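Local structure of Non-sulfated chondroitin lyase E66 (Autographa californica nucleopolyhedrovirus, 3VSN) at residues Thr64-Leu69 and Ile86-Arg91; Gln233-His238 and Tyr243-Asp248; Arg250-Leu255 and Thr280-Asn285. The protein cleaves non-sulfated chondroitin as a lyase of the occlusion-derived viral envelope and plays an essential role in oral infectivity. All coordinates share one frame; numbering follows the deposited sequence.

Contact 1: Thr64-Leu69 and Ile86-Arg91; sequences TVFDNL and IGYCVR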
ATOM      1  N   THR A  64       1.224 -38.533   5.908  1.00 31.02           N
ATOM      2  CA  THR A  64       1.135 -37.116   6.264  1.00 30.02           C
ATOM      3  C   THR A  64       0.822 -36.217   5.060  1.00 29.11           C
ATOM      4  O   THR A  64       0.996 -34.997   5.127  1.00 29.32           O
ATOM      5  CB  THR A  64       2.434 -36.632   6.948  1.00 29.53           C
ATOM      6  OG1 THR A  64       3.550 -36.862   6.080  1.00 29.20           O
ATOM      7  CG2 THR A  64       2.659 -37.361   8.271  1.00 29.57           C
ATOM      8  N   VAL A  65       0.343 -36.831   3.977  1.00 28.22           N
ATOM      9  CA  VAL A  65       0.092 -36.168   2.678  1.00 27.24           C
ATOM     10  C   VAL A  65       1.397 -35.765   1.978  1.00 27.28           C
ATOM     11  O   VAL A  65       1.615 -36.124   0.819  1.00 26.95           O
ATOM     12  CB  VAL A  65      -0.895 -34.973   2.762  1.00 26.52           C
ATOM     13  CG1 VAL A  65      -1.279 -34.502   1.366  1.00 26.13           C
ATOM     14  CG2 VAL A  65      -2.148 -35.354   3.538  1.00 25.91           C
ATOM     15  N   PHE A  66       2.255 -35.028   2.684  1.00 27.53           N
ATOM     16  CA  PHE A  66       3.564 -34.638   2.162  1.00 28.53           C
ATOM     17  C   PHE A  66       4.695 -34.965   3.139  1.00 30.10           C
ATOM     18  O   PHE A  66       4.479 -35.014   4.353  1.00 30.21           O
ATOM     19  CB  PHE A  66       3.597 -33.140   1.837  1.00 27.46           C
ATOM     20  CG  PHE A  66       2.558 -32.700   0.842  1.00 26.33           C
ATOM     21  CD1 PHE A  66       2.699 -32.984  -0.513  1.00 25.79           C
ATOM     22  CD2 PHE A  66       1.449 -31.969   1.260  1.00 25.66           C
ATOM     23  CE1 PHE A  66       1.745 -32.565  -1.430  1.00 25.40           C
ATOM     24  CE2 PHE A  66       0.490 -31.551   0.348  1.00 25.34           C
ATOM     25  CZ  PHE A  66       0.636 -31.852  -0.997  1.00 25.04           C
ATOM     26  N   ASP A  67       5.898 -35.171   2.601  1.00 32.29           N
ATOM     27  CA  ASP A  67       7.091 -35.464   3.406  1.00 34.04           C
ATOM     28  C   ASP A  67       7.508 -34.298   4.298  1.00 34.94           C
ATOM     29  O   ASP A  67       7.271 -33.133   3.962  1.00 35.84           O
ATOM     30  CB  ASP A  67       8.271 -35.855   2.503  1.00 34.78           C
ATOM     31  CG  ASP A  67       8.202 -37.299   2.029  1.00 35.12           C
ATOM     32  OD1 ASP A  67       7.409 -38.082   2.593  1.00 35.81           O
ATOM     33  OD2 ASP A  67       8.949 -37.652   1.090  1.00 35.01           O
ATOM     34  N   ASN A  68       8.134 -34.632   5.428  1.00 35.67           N
ATOM     35  CA  ASN A  68       8.695 -33.655   6.374  1.00 36.25           C
ATOM     36  C   ASN A  68       7.680 -32.681   6.985  1.00 35.85           C
ATOM     37  O   ASN A  68       7.990 -31.515   7.239  1.00 36.04           O
ATOM     38  CB  ASN A  68       9.887 -32.911   5.751  1.00 37.46           C
ATOM     39  CG  ASN A  68      11.045 -33.836   5.431  1.00 38.41           C
ATOM     40  OD1 ASN A  68      11.545 -34.548   6.303  1.00 39.54           O
ATOM     41  ND2 ASN A  68      11.476 -33.834   4.173  1.00 39.17           N
ATOM     42  N   LEU A  69       6.468 -33.179   7.215  1.00 35.33           N
ATOM     43  CA  LEU A  69       5.429 -32.421   7.904  1.00 34.88           C
ATOM     44  C   LEU A  69       4.731 -33.306   8.930  1.00 34.20           C
ATOM     45  O   LEU A  69       4.639 -34.522   8.750  1.00 34.49           O
ATOM     46  CB  LEU A  69       4.405 -31.860   6.908  1.00 34.35           C
ATOM     47  CG  LEU A  69       4.824 -30.732   5.956  1.00 34.39           C
ATOM     48  CD1 LEU A  69       3.734 -30.495   4.919  1.00 33.65           C
ATOM     49  CD2 LEU A  69       5.133 -29.441   6.710  1.00 34.11           C
ATOM     50  N   ILE A  86      -3.555 -27.014  -2.496  1.00 16.75           N
ATOM     51  CA  ILE A  86      -4.119 -25.966  -3.352  1.00 16.77           C
ATOM     52  C   ILE A  86      -3.111 -25.565  -4.434  1.00 16.94           C
ATOM     53  O   ILE A  86      -3.473 -25.437  -5.604  1.00 16.85           O
ATOM     54  CB  ILE A  86      -4.601 -24.742  -2.538  1.00 16.75           C
ATOM     55  CG1 ILE A  86      -5.796 -25.133  -1.654  1.00 16.53           C
ATOM     56  CG2 ILE A  86      -4.976 -23.583  -3.464  1.00 16.46           C
ATOM     57  CD1 ILE A  86      -6.102 -24.149  -0.541  1.00 16.62           C
ATOM     58  N   GLY A  87      -1.847 -25.398  -4.045  1.00 17.12           N
ATOM     59  CA  GLY A  87      -0.777 -25.098  -5.005  1.00 17.44           C
ATOM     60  C   GLY A  87      -0.661 -26.141  -6.109  1.00 17.67           C
ATOM     61  O   GLY A  87      -0.430 -25.802  -7.277  1.00 17.45           O
ATOM     62  N   TYR A  88      -0.820 -27.411  -5.739  1.00 17.54           N
ATOM     63  CA  TYR A  88      -0.798 -28.508  -6.706  1.00 17.67           C
ATOM     64  C   TYR A  88      -2.029 -28.521  -7.621  1.00 17.48           C
ATOM     65  O   TYR A  88      -1.928 -28.911  -8.783  1.00 17.46           O
ATOM     66  CB  TYR A  88      -0.633 -29.861  -6.004  1.00 18.20           C
ATOM     67  CG  TYR A  88       0.808 -30.316  -5.847  1.00 18.73           C
ATOM     68  CD1 TYR A  88       1.390 -30.430  -4.585  1.00 19.14           C
ATOM     69  CD2 TYR A  88       1.587 -30.633  -6.963  1.00 19.05           C
ATOM     70  CE1 TYR A  88       2.704 -30.851  -4.437  1.00 19.62           C
ATOM     71  CE2 TYR A  88       2.902 -31.053  -6.826  1.00 19.48           C
ATOM     72  CZ  TYR A  88       3.453 -31.158  -5.563  1.00 19.85           C
ATOM     73  OH  TYR A  88       4.756 -31.578  -5.420  1.00 20.56           O
ATOM     74  N   CYS A  89      -3.180 -28.095  -7.097  1.00 17.20           N
ATOM     75  CA  CYS A  89      -4.381 -27.921  -7.920  1.00 17.11           C
ATOM     76  C   CYS A  89      -4.137 -26.920  -9.040  1.00 16.85           C
ATOM     77  O   CYS A  89      -4.519 -27.157 -10.186  1.00 16.82           O
ATOM     78  CB  CYS A  89      -5.571 -27.455  -7.080  1.00 17.05           C
ATOM     79  SG  CYS A  89      -6.254 -28.724  -5.998  1.00 17.60           S
ATOM     80  N   VAL A  90      -3.493 -25.807  -8.699  1.00 16.83           N
ATOM     81  CA  VAL A  90      -3.177 -24.758  -9.671  1.00 16.88           C
ATOM     82  C   VAL A  90      -2.217 -25.290 -10.743  1.00 17.33           C
ATOM     83  O   VAL A  90      -2.401 -25.025 -11.935  1.00 17.31           O
ATOM     84  CB  VAL A  90      -2.623 -23.486  -8.978  1.00 16.70           C
ATOM     85  CG1 VAL A  90      -2.251 -22.413  -9.997  1.00 16.57           C
ATOM     86  CG2 VAL A  90      -3.641 -22.934  -7.984  1.00 16.57           C
ATOM     87  N   ARG A  91      -1.217 -26.060 -10.315  1.00 18.14           N
ATOM     88  CA  ARG A  91      -0.279 -26.724 -11.231  1.00 18.81           C
ATOM     89  C   ARG A  91      -0.991 -27.703 -12.162  1.00 18.73           C
ATOM     90  O   ARG A  91      -0.735 -27.725 -13.368  1.00 18.76           O
ATOM     91  CB  ARG A  91       0.819 -27.463 -10.459  1.00 19.59           C
ATOM     92  CG  ARG A  91       1.807 -26.567  -9.726  1.00 20.89           C
ATOM     93  CD  ARG A  91       3.058 -27.341  -9.333  1.00 21.70           C
ATOM     94  NE  ARG A  91       3.791 -27.800 -10.512  1.00 22.47           N
ATOM     95  CZ  ARG A  91       4.874 -28.570 -10.485  1.00 23.44           C
ATOM     96  NH1 ARG A  91       5.379 -28.992  -9.330  1.00 23.83           N
ATOM     97  NH2 ARG A  91       5.454 -28.927 -11.623  1.00 23.87           N
TER
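A chi1 of -58° sets F66 CG beside the backbone N and anti to the carbonyl carbon, which directs the ring toward helix 75-93; there Y88, with chi1 at -91° and so turned away from the staggered value, lies against it. The two side chains run antiparallel and meet only along a short piece of rim. F66 CE1 lies 3.6 Å from Y88 CE1, and CZ of the same phenylalanine is 3.9 Å from Y88 CD1. The ring planes are almost parallel, at 13°, yet the centroids are 5.8 Å apart and neither ring covers the face of the other, so this is a rim-to-rim aromatic pair and not a stack. One face of the F66 ring is covered from its own strand, by V65 CG1. The backbone at V65 makes a tight gamma turn with positive phi, closed by a weak bond from F66 N to T64 O. T64 OG1 adds a second link, donating to F66 O over 2.7 Å from above the carbonyl plane. The polar end of Y88 is held elsewhere, by the carbonyl of R58. W60 meets both rings obliquely and completes an aromatic cluster. Strand 65-66, paired antiparallel with strand 60-61, thereby packs on helix 75-93, while L105 and L109 of helix 103-119 also touch Y88.

Contact 2: Gln233-His238 and Tyr243-Asp248; sequences QGNGLH and YIDHID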
ATOM      1  N   GLN A 233     -15.587   8.573   8.380  1.00 26.88           N
ATOM      2  CA  GLN A 233     -14.649   8.332   9.475  1.00 26.73           C
ATOM      3  C   GLN A 233     -14.702   6.869   9.908  1.00 25.08           C
ATOM      4  O   GLN A 233     -15.611   6.131   9.516  1.00 24.47           O
ATOM      5  CB  GLN A 233     -14.923   9.282  10.657  1.00 28.80           C
ATOM      6  CG  GLN A 233     -16.055   8.872  11.594  1.00 31.33           C
ATOM      7  CD  GLN A 233     -17.391   8.704  10.892  1.00 32.95           C
ATOM      8  OE1 GLN A 233     -17.774   9.520  10.051  1.00 35.50           O
ATOM      9  NE2 GLN A 233     -18.108   7.639  11.236  1.00 34.36           N
ATOM     10  N   GLY A 234     -13.722   6.459  10.710  1.00 23.61           N
ATOM     11  CA  GLY A 234     -13.658   5.098  11.235  1.00 21.99           C
ATOM     12  C   GLY A 234     -13.202   4.086  10.200  1.00 21.24           C
ATOM     13  O   GLY A 234     -12.700   4.453   9.134  1.00 20.40           O
ATOM     14  N   ASN A 235     -13.389   2.809  10.519  1.00 20.35           N
ATOM     15  CA  ASN A 235     -12.971   1.718   9.645  1.00 19.91           C
ATOM     16  C   ASN A 235     -13.713   1.701   8.317  1.00 19.28           C
ATOM     17  O   ASN A 235     -14.924   1.900   8.267  1.00 19.33           O
ATOM     18  CB  ASN A 235     -13.139   0.369  10.350  1.00 19.99           C
ATOM     19  CG  ASN A 235     -12.215   0.213  11.542  1.00 20.42           C
ATOM     20  OD1 ASN A 235     -11.160   0.845  11.620  1.00 20.32           O
ATOM     21  ND2 ASN A 235     -12.606  -0.643  12.480  1.00 20.78           N
ATOM     22  N   GLY A 236     -12.975   1.466   7.238  1.00 18.62           N
ATOM     23  CA  GLY A 236     -13.586   1.295   5.935  1.00 18.00           C
ATOM     24  C   GLY A 236     -12.929   2.110   4.845  1.00 17.72           C
ATOM     25  O   GLY A 236     -11.873   2.719   5.046  1.00 17.42           O
ATOM     26  N   LEU A 237     -13.558   2.097   3.677  1.00 17.43           N
ATOM     27  CA  LEU A 237     -13.077   2.855   2.535  1.00 17.32           C
ATOM     28  C   LEU A 237     -13.491   4.308   2.694  1.00 16.95           C
ATOM     29  O   LEU A 237     -14.673   4.636   2.595  1.00 16.95           O
ATOM     30  CB  LEU A 237     -13.658   2.272   1.246  1.00 17.41           C
ATOM     31  CG  LEU A 237     -13.127   2.802  -0.081  1.00 17.67           C
ATOM     32  CD1 LEU A 237     -11.674   2.388  -0.279  1.00 17.53           C
ATOM     33  CD2 LEU A 237     -13.997   2.284  -1.212  1.00 17.55           C
ATOM     34  N   HIS A 238     -12.522   5.181   2.951  1.00 16.74           N
ATOM     35  CA  HIS A 238     -12.818   6.606   3.083  1.00 16.49           C
ATOM     36  C   HIS A 238     -13.206   7.207   1.759  1.00 16.19           C
ATOM     37  O   HIS A 238     -12.950   6.613   0.708  1.00 15.76           O
ATOM     38  CB  HIS A 238     -11.667   7.344   3.764  1.00 16.72           C
ATOM     39  CG  HIS A 238     -11.742   7.317   5.276  1.00 16.93           C
ATOM     40  ND1 HIS A 238     -12.121   6.221   5.965  1.00 17.02           N
ATOM     41  CD2 HIS A 238     -11.464   8.299   6.225  1.00 16.94           C
ATOM     42  CE1 HIS A 238     -12.098   6.493   7.285  1.00 16.88           C
ATOM     43  NE2 HIS A 238     -11.691   7.762   7.442  1.00 17.21           N
ATOM     44  N   TYR A 243      -7.997   3.061   2.268  1.00 15.48           N
ATOM     45  CA  TYR A 243      -8.564   2.167   3.269  1.00 15.75           C
ATOM     46  C   TYR A 243      -8.043   2.444   4.675  1.00 15.73           C
ATOM     47  O   TYR A 243      -6.836   2.442   4.916  1.00 15.39           O
ATOM     48  CB  TYR A 243      -8.409   0.677   2.920  1.00 15.87           C
ATOM     49  CG  TYR A 243      -9.367  -0.130   3.755  1.00 16.15           C
ATOM     50  CD1 TYR A 243      -8.975  -0.678   4.979  1.00 16.37           C
ATOM     51  CD2 TYR A 243     -10.699  -0.269   3.365  1.00 16.27           C
ATOM     52  CE1 TYR A 243      -9.877  -1.374   5.770  1.00 16.67           C
ATOM     53  CE2 TYR A 243     -11.604  -0.967   4.146  1.00 16.51           C
ATOM     54  CZ  TYR A 243     -11.192  -1.514   5.343  1.00 16.71           C
ATOM     55  OH  TYR A 243     -12.100  -2.198   6.120  1.00 17.23           O
ATOM     56  N   ILE A 244      -8.978   2.670   5.593  1.00 15.90           N
ATOM     57  CA  ILE A 244      -8.660   2.965   6.985  1.00 16.37           C
ATOM     58  C   ILE A 244      -9.079   1.793   7.873  1.00 17.11           C
ATOM     59  O   ILE A 244     -10.210   1.308   7.783  1.00 17.30           O
ATOM     60  CB  ILE A 244      -9.334   4.286   7.446  1.00 16.24           C
ATOM     61  CG1 ILE A 244      -8.887   5.468   6.562  1.00 16.13           C
ATOM     62  CG2 ILE A 244      -9.083   4.563   8.928  1.00 16.09           C
ATOM     63  CD1 ILE A 244      -7.393   5.740   6.527  1.00 15.91           C
ATOM     64  N   ASP A 245      -8.151   1.331   8.709  1.00 17.85           N
ATOM     65  CA  ASP A 245      -8.412   0.256   9.663  1.00 18.60           C
ATOM     66  C   ASP A 245      -7.946   0.697  11.052  1.00 18.92           C
ATOM     67  O   ASP A 245      -7.248   1.708  11.177  1.00 18.42           O
ATOM     68  CB  ASP A 245      -7.681  -1.016   9.227  1.00 19.28           C
ATOM     69  CG  ASP A 245      -8.380  -2.294   9.681  1.00 19.79           C
ATOM     70  OD1 ASP A 245      -9.337  -2.234  10.480  1.00 19.99           O
ATOM     71  OD2 ASP A 245      -7.959  -3.375   9.225  1.00 20.52           O
ATOM     72  N   HIS A 246      -8.337  -0.047  12.088  1.00 19.20           N
ATOM     73  CA  HIS A 246      -7.985   0.285  13.475  1.00 19.60           C
ATOM     74  C   HIS A 246      -8.390   1.694  13.831  1.00 19.17           C
ATOM     75  O   HIS A 246      -7.647   2.431  14.486  1.00 19.40           O
ATOM     76  CB  HIS A 246      -6.495   0.043  13.726  1.00 20.78           C
ATOM     77  CG  HIS A 246      -6.116  -1.419  13.785  1.00 22.20           C
ATOM     78  ND1 HIS A 246      -4.954  -1.842  14.315  1.00 22.83           N
ATOM     79  CD2 HIS A 246      -6.804  -2.565  13.381  1.00 22.77           C
ATOM     80  CE1 HIS A 246      -4.888  -3.185  14.238  1.00 23.48           C
ATOM     81  NE2 HIS A 246      -6.022  -3.625  13.667  1.00 23.54           N
ATOM     82  N   ILE A 247      -9.593   2.058  13.384  1.00 18.42           N
ATOM     83  CA  ILE A 247     -10.229   3.367  13.592  1.00 18.31           C
ATOM     84  C   ILE A 247      -9.622   4.501  12.758  1.00 17.59           C
ATOM     85  O   ILE A 247     -10.357   5.206  12.068  1.00 17.61           O
ATOM     86  CB  ILE A 247     -10.364   3.773  15.087  1.00 18.95           C
ATOM     87  CG1 ILE A 247     -10.954   2.623  15.916  1.00 19.52           C
ATOM     88  CG2 ILE A 247     -11.245   5.012  15.222  1.00 19.17           C
ATOM     89  CD1 ILE A 247     -10.690   2.730  17.406  1.00 20.04           C
ATOM     90  N   ASP A 248      -8.300   4.667  12.802  1.00 16.84           N
ATOM     91  CA  ASP A 248      -7.666   5.841  12.185  1.00 16.10           C
ATOM     92  C   ASP A 248      -6.308   5.591  11.509  1.00 15.37           C
ATOM     93  O   ASP A 248      -5.535   6.528  11.310  1.00 14.85           O
ATOM     94  CB  ASP A 248      -7.545   6.970  13.221  1.00 16.41           C
ATOM     95  CG  ASP A 248      -6.647   6.601  14.402  1.00 16.70           C
ATOM     96  OD1 ASP A 248      -6.110   5.475  14.445  1.00 16.84           O
ATOM     97  OD2 ASP A 248      -6.466   7.453  15.293  1.00 17.26           O
TER
HETATM   98  O   HOH W   1     -11.217   7.599  11.078  1.00 29.16           O
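Y243 and G236 meet in a beta hairpin whose strands, 236-238 and 243-245, are the middle pair of a four-stranded mixed sheet. From CB, with CG anti to the backbone N (chi1 -163°), the Y243 side chain runs along the glycine. Y243 CG lies 4.0 Å from G236 O, and Y243 CD2 is level with the same carbonyl, which sits over one ring face toward the rim. Y243 CE2 comes to 3.4 Å from G236 C, and beyond it Y243 CZ and Y243 OH pass G236 CA, OH at 3.8 Å. G236 and I244 are a hydrogen-bonded antiparallel pair: G236 N reaches I244 O at 2.8 Å, in the carbonyl plane and nearly straight at 171°, and I244 N returns the bond to G236 O. L237 and Y243 form the next, non-hydrogen-bonded pair. On the I244 side of the sheet, I244 CG1 stands over the centre of the H238 imidazole, a CH-pi contact. Past the strands, N235 OD1 accepts from I247 N (2.7 Å), clasping the turn that follows H246, a catalytic proton acceptor. H246 N bonds to D245 OD1 from above the carboxylate plane, while the imidazole's ND1 bonds to E350, a residue important for activity. At the open end one water accepts from G234 N at 2.8 Å and donates to I247 O at 2.7 Å.

Contact 3: Arg250-Leu255 and Thr280-Asn285; sequences RAYGYL and TRAIEN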
ATOM      1  N   ARG A 250      -4.106   4.329   8.191  1.00 14.10           N
ATOM      2  CA  ARG A 250      -4.015   3.937   6.777  1.00 14.31           C
ATOM      3  C   ARG A 250      -3.407   2.533   6.726  1.00 14.60           C
ATOM      4  O   ARG A 250      -2.242   2.352   7.080  1.00 14.40           O
ATOM      5  CB  ARG A 250      -3.152   4.922   5.974  1.00 14.09           C
ATOM      6  CG  ARG A 250      -3.656   6.362   5.954  1.00 13.66           C
ATOM      7  CD  ARG A 250      -2.669   7.287   5.241  1.00 13.53           C
ATOM      8  NE  ARG A 250      -2.959   8.694   5.514  1.00 13.40           N
ATOM      9  CZ  ARG A 250      -2.545   9.358   6.593  1.00 13.37           C
ATOM     10  NH1 ARG A 250      -1.799   8.756   7.509  1.00 13.49           N
ATOM     11  NH2 ARG A 250      -2.874  10.636   6.755  1.00 13.45           N
ATOM     12  N   ALA A 251      -4.195   1.545   6.301  1.00 15.24           N
ATOM     13  CA  ALA A 251      -3.792   0.136   6.411  1.00 15.68           C
ATOM     14  C   ALA A 251      -4.495  -0.757   5.391  1.00 16.07           C
ATOM     15  O   ALA A 251      -5.693  -1.029   5.513  1.00 16.76           O
ATOM     16  CB  ALA A 251      -4.057  -0.375   7.818  1.00 16.45           C
ATOM     17  N   TYR A 252      -3.742  -1.230   4.406  1.00 15.69           N
ATOM     18  CA  TYR A 252      -4.314  -1.994   3.305  1.00 15.96           C
ATOM     19  C   TYR A 252      -4.381  -3.504   3.541  1.00 16.45           C
ATOM     20  O   TYR A 252      -4.928  -4.235   2.710  1.00 16.71           O
ATOM     21  CB  TYR A 252      -3.578  -1.670   2.003  1.00 15.46           C
ATOM     22  CG  TYR A 252      -4.164  -0.468   1.298  1.00 15.26           C
ATOM     23  CD1 TYR A 252      -4.017   0.822   1.825  1.00 15.21           C
ATOM     24  CD2 TYR A 252      -4.885  -0.619   0.116  1.00 14.95           C
ATOM     25  CE1 TYR A 252      -4.565   1.924   1.181  1.00 14.99           C
ATOM     26  CE2 TYR A 252      -5.434   0.475  -0.530  1.00 14.77           C
ATOM     27  CZ  TYR A 252      -5.271   1.741   0.001  1.00 14.75           C
ATOM     28  OH  TYR A 252      -5.814   2.822  -0.654  1.00 14.47           O
ATOM     29  N   GLY A 253      -3.850  -3.954   4.679  1.00 16.62           N
ATOM     30  CA  GLY A 253      -3.820  -5.378   5.026  1.00 17.43           C
ATOM     31  C   GLY A 253      -5.160  -6.091   4.909  1.00 17.82           C
ATOM     32  O   GLY A 253      -5.229  -7.204   4.385  1.00 17.92           O
ATOM     33  N   TYR A 254      -6.221  -5.449   5.395  1.00 18.00           N
ATOM     34  CA  TYR A 254      -7.578  -6.001   5.321  1.00 18.20           C
ATOM     35  C   TYR A 254      -8.021  -6.260   3.881  1.00 18.23           C
ATOM     36  O   TYR A 254      -8.595  -7.312   3.579  1.00 18.35           O
ATOM     37  CB  TYR A 254      -8.572  -5.066   6.018  1.00 18.46           C
ATOM     38  CG  TYR A 254      -9.991  -5.595   6.135  1.00 18.64           C
ATOM     39  CD1 TYR A 254     -10.309  -6.609   7.039  1.00 18.85           C
ATOM     40  CD2 TYR A 254     -11.018  -5.062   5.360  1.00 18.87           C
ATOM     41  CE1 TYR A 254     -11.608  -7.086   7.154  1.00 19.17           C
ATOM     42  CE2 TYR A 254     -12.323  -5.528   5.474  1.00 19.01           C
ATOM     43  CZ  TYR A 254     -12.612  -6.537   6.372  1.00 19.20           C
ATOM     44  OH  TYR A 254     -13.909  -7.005   6.483  1.00 19.55           O
ATOM     45  N   LEU A 255      -7.757  -5.299   3.000  1.00 17.96           N
ATOM     46  CA  LEU A 255      -8.085  -5.441   1.585  1.00 17.96           C
ATOM     47  C   LEU A 255      -7.195  -6.461   0.888  1.00 17.91           C
ATOM     48  O   LEU A 255      -7.690  -7.285   0.121  1.00 18.06           O
ATOM     49  CB  LEU A 255      -8.003  -4.094   0.854  1.00 17.82           C
ATOM     50  CG  LEU A 255      -9.071  -3.033   1.125  1.00 17.99           C
ATOM     51  CD1 LEU A 255      -8.879  -1.863   0.170  1.00 17.81           C
ATOM     52  CD2 LEU A 255     -10.477  -3.599   0.991  1.00 17.97           C
ATOM     53  N   THR A 280     -11.078  -0.301  -6.715  1.00 16.27           N
ATOM     54  CA  THR A 280     -10.095  -0.149  -7.791  1.00 16.29           C
ATOM     55  C   THR A 280      -9.301   1.145  -7.614  1.00 15.83           C
ATOM     56  O   THR A 280      -8.077   1.139  -7.704  1.00 15.44           O
ATOM     57  CB  THR A 280     -10.758  -0.202  -9.184  1.00 16.61           C
ATOM     58  OG1 THR A 280     -11.417  -1.463  -9.337  1.00 17.18           O
ATOM     59  CG2 THR A 280      -9.721  -0.055 -10.299  1.00 16.96           C
ATOM     60  N   ARG A 281     -10.009   2.239  -7.345  1.00 15.43           N
ATOM     61  CA  ARG A 281      -9.375   3.524  -7.052  1.00 15.42           C
ATOM     62  C   ARG A 281      -8.475   3.463  -5.811  1.00 14.76           C
ATOM     63  O   ARG A 281      -7.402   4.062  -5.797  1.00 14.24           O
ATOM     64  CB  ARG A 281     -10.428   4.629  -6.909  1.00 15.80           C
ATOM     65  CG  ARG A 281     -11.090   5.045  -8.226  1.00 16.63           C
ATOM     66  CD  ARG A 281     -10.177   5.889  -9.114  1.00 17.00           C
ATOM     67  NE  ARG A 281      -9.680   7.051  -8.382  1.00 17.29           N
ATOM     68  CZ  ARG A 281      -8.421   7.225  -7.990  1.00 17.40           C
ATOM     69  NH1 ARG A 281      -8.098   8.316  -7.305  1.00 17.48           N
ATOM     70  NH2 ARG A 281      -7.483   6.327  -8.280  1.00 17.30           N
ATOM     71  N   ALA A 282      -8.913   2.736  -4.784  1.00 14.32           N
ATOM     72  CA  ALA A 282      -8.109   2.539  -3.572  1.00 14.28           C
ATOM     73  C   ALA A 282      -6.776   1.854  -3.868  1.00 14.12           C
ATOM     74  O   ALA A 282      -5.747   2.207  -3.286  1.00 14.03           O
ATOM     75  CB  ALA A 282      -8.889   1.745  -2.535  1.00 14.25           C
ATOM     76  N   ILE A 283      -6.801   0.878  -4.773  1.00 13.85           N
ATOM     77  CA  ILE A 283      -5.589   0.160  -5.161  1.00 13.79           C
ATOM     78  C   ILE A 283      -4.710   1.035  -6.061  1.00 13.72           C
ATOM     79  O   ILE A 283      -3.492   1.090  -5.873  1.00 13.47           O
ATOM     80  CB  ILE A 283      -5.911  -1.212  -5.810  1.00 13.82           C
ATOM     81  CG1 ILE A 283      -6.731  -2.104  -4.850  1.00 13.81           C
ATOM     82  CG2 ILE A 283      -4.641  -1.919  -6.277  1.00 13.71           C
ATOM     83  CD1 ILE A 283      -6.091  -2.401  -3.505  1.00 13.87           C
ATOM     84  N   GLU A 284      -5.329   1.730  -7.021  1.00 13.56           N
ATOM     85  CA  GLU A 284      -4.605   2.693  -7.862  1.00 13.69           C
ATOM     86  C   GLU A 284      -3.890   3.738  -7.011  1.00 13.46           C
ATOM     87  O   GLU A 284      -2.764   4.140  -7.315  1.00 13.25           O
ATOM     88  CB  GLU A 284      -5.554   3.408  -8.824  1.00 14.09           C
ATOM     89  CG  GLU A 284      -6.128   2.526  -9.917  1.00 14.55           C
ATOM     90  CD  GLU A 284      -7.068   3.271 -10.848  1.00 15.11           C
ATOM     91  OE1 GLU A 284      -7.448   4.425 -10.544  1.00 15.47           O
ATOM     92  OE2 GLU A 284      -7.423   2.691 -11.893  1.00 15.51           O
ATOM     93  N   ASN A 285      -4.552   4.164  -5.938  1.00 13.22           N
ATOM     94  CA  ASN A 285      -4.032   5.225  -5.077  1.00 13.35           C
ATOM     95  C   ASN A 285      -2.737   4.893  -4.333  1.00 13.37           C
ATOM     96  O   ASN A 285      -2.040   5.806  -3.888  1.00 13.18           O
ATOM     97  CB  ASN A 285      -5.103   5.703  -4.088  1.00 13.24           C
ATOM     98  CG  ASN A 285      -6.079   6.685  -4.708  1.00 13.34           C
ATOM     99  OD1 ASN A 285      -5.858   7.184  -5.812  1.00 13.67           O
ATOM    100  ND2 ASN A 285      -7.171   6.969  -3.999  1.00 13.20           N
TER
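Y252 reaches helix 276-284 with its hydroxyl and one ring edge, and both settle on A282. Y252 OH donates to A282 O at 2.7 Å; the C=O...O angle is 120° and the donor is tilted 34° from the carbonyl plane, so the bond comes in from the side of the carbonyl. The same oxygen lies near the plane of the ring, at its edge, with Y252 CE2 only 3.3 Å from A282 O. The tyrosine therefore meets the helix by its rim. Apolar atoms fill in around the bond: A282 CB is 3.8 Å from Y252 OH, and I283 CD1 touches Y252 CE2 at 4.2 Å. A chi1 of -58° places I283 CG1 beside its backbone N, and CD1 then bends back toward the ring. This is the tight part, and all three residues are buried.

Packing thins at L255, whose CD1 comes only to 4.5 Å from A282 CB and adds apolar cover. Farther round the helix, R281 and E284 are partly exposed and turned away from Y252, and they pair with each other. R281 NH2 forms a salt bridge to E284 OE1 (3.0 Å), using the anti lone pair of that oxygen, and the R281 guanidinium also makes weak bonds to OD1 of the buried N285. N285 ND2 bonds to the carbonyl of S241, tying this end of the segment to the hairpin loop. Y254, the catalytic proton donor, takes no part in this contact and touches A189 and M193 of helix 189-205.

Since Y252 donates a hydrogen bond to a backbone carbonyl in a buried setting, its phenol is probably kept neutral. The bond gives the buried hydroxyl a polar partner, and it probably helps hold Y252, two residues before Y254, against the helix.

Overall arrangement
Contacts 2 and 3 form one connected region, with centres 11 Å apart, whereas contact 1 stands off in the helical part, 37 Å from contact 2 and 31 Å from contact 3 between centres, and touches neither. Y243 O and A251 N, 3.1 Å apart, probably share a hydrogen bond that carries the sheet of contact 2 into contact 3. L237 CD1 packs on A282 CB at 3.6 Å, and Y243 OH lies 3.2 Å from Y254 CD2. The two contacts thus bring H246, a proton acceptor, and the proton donor Y254 into one framework. A glycerol about 3 Å from the H246 side chain, probably from the crystallisation liquor, is consistent with a pocket there.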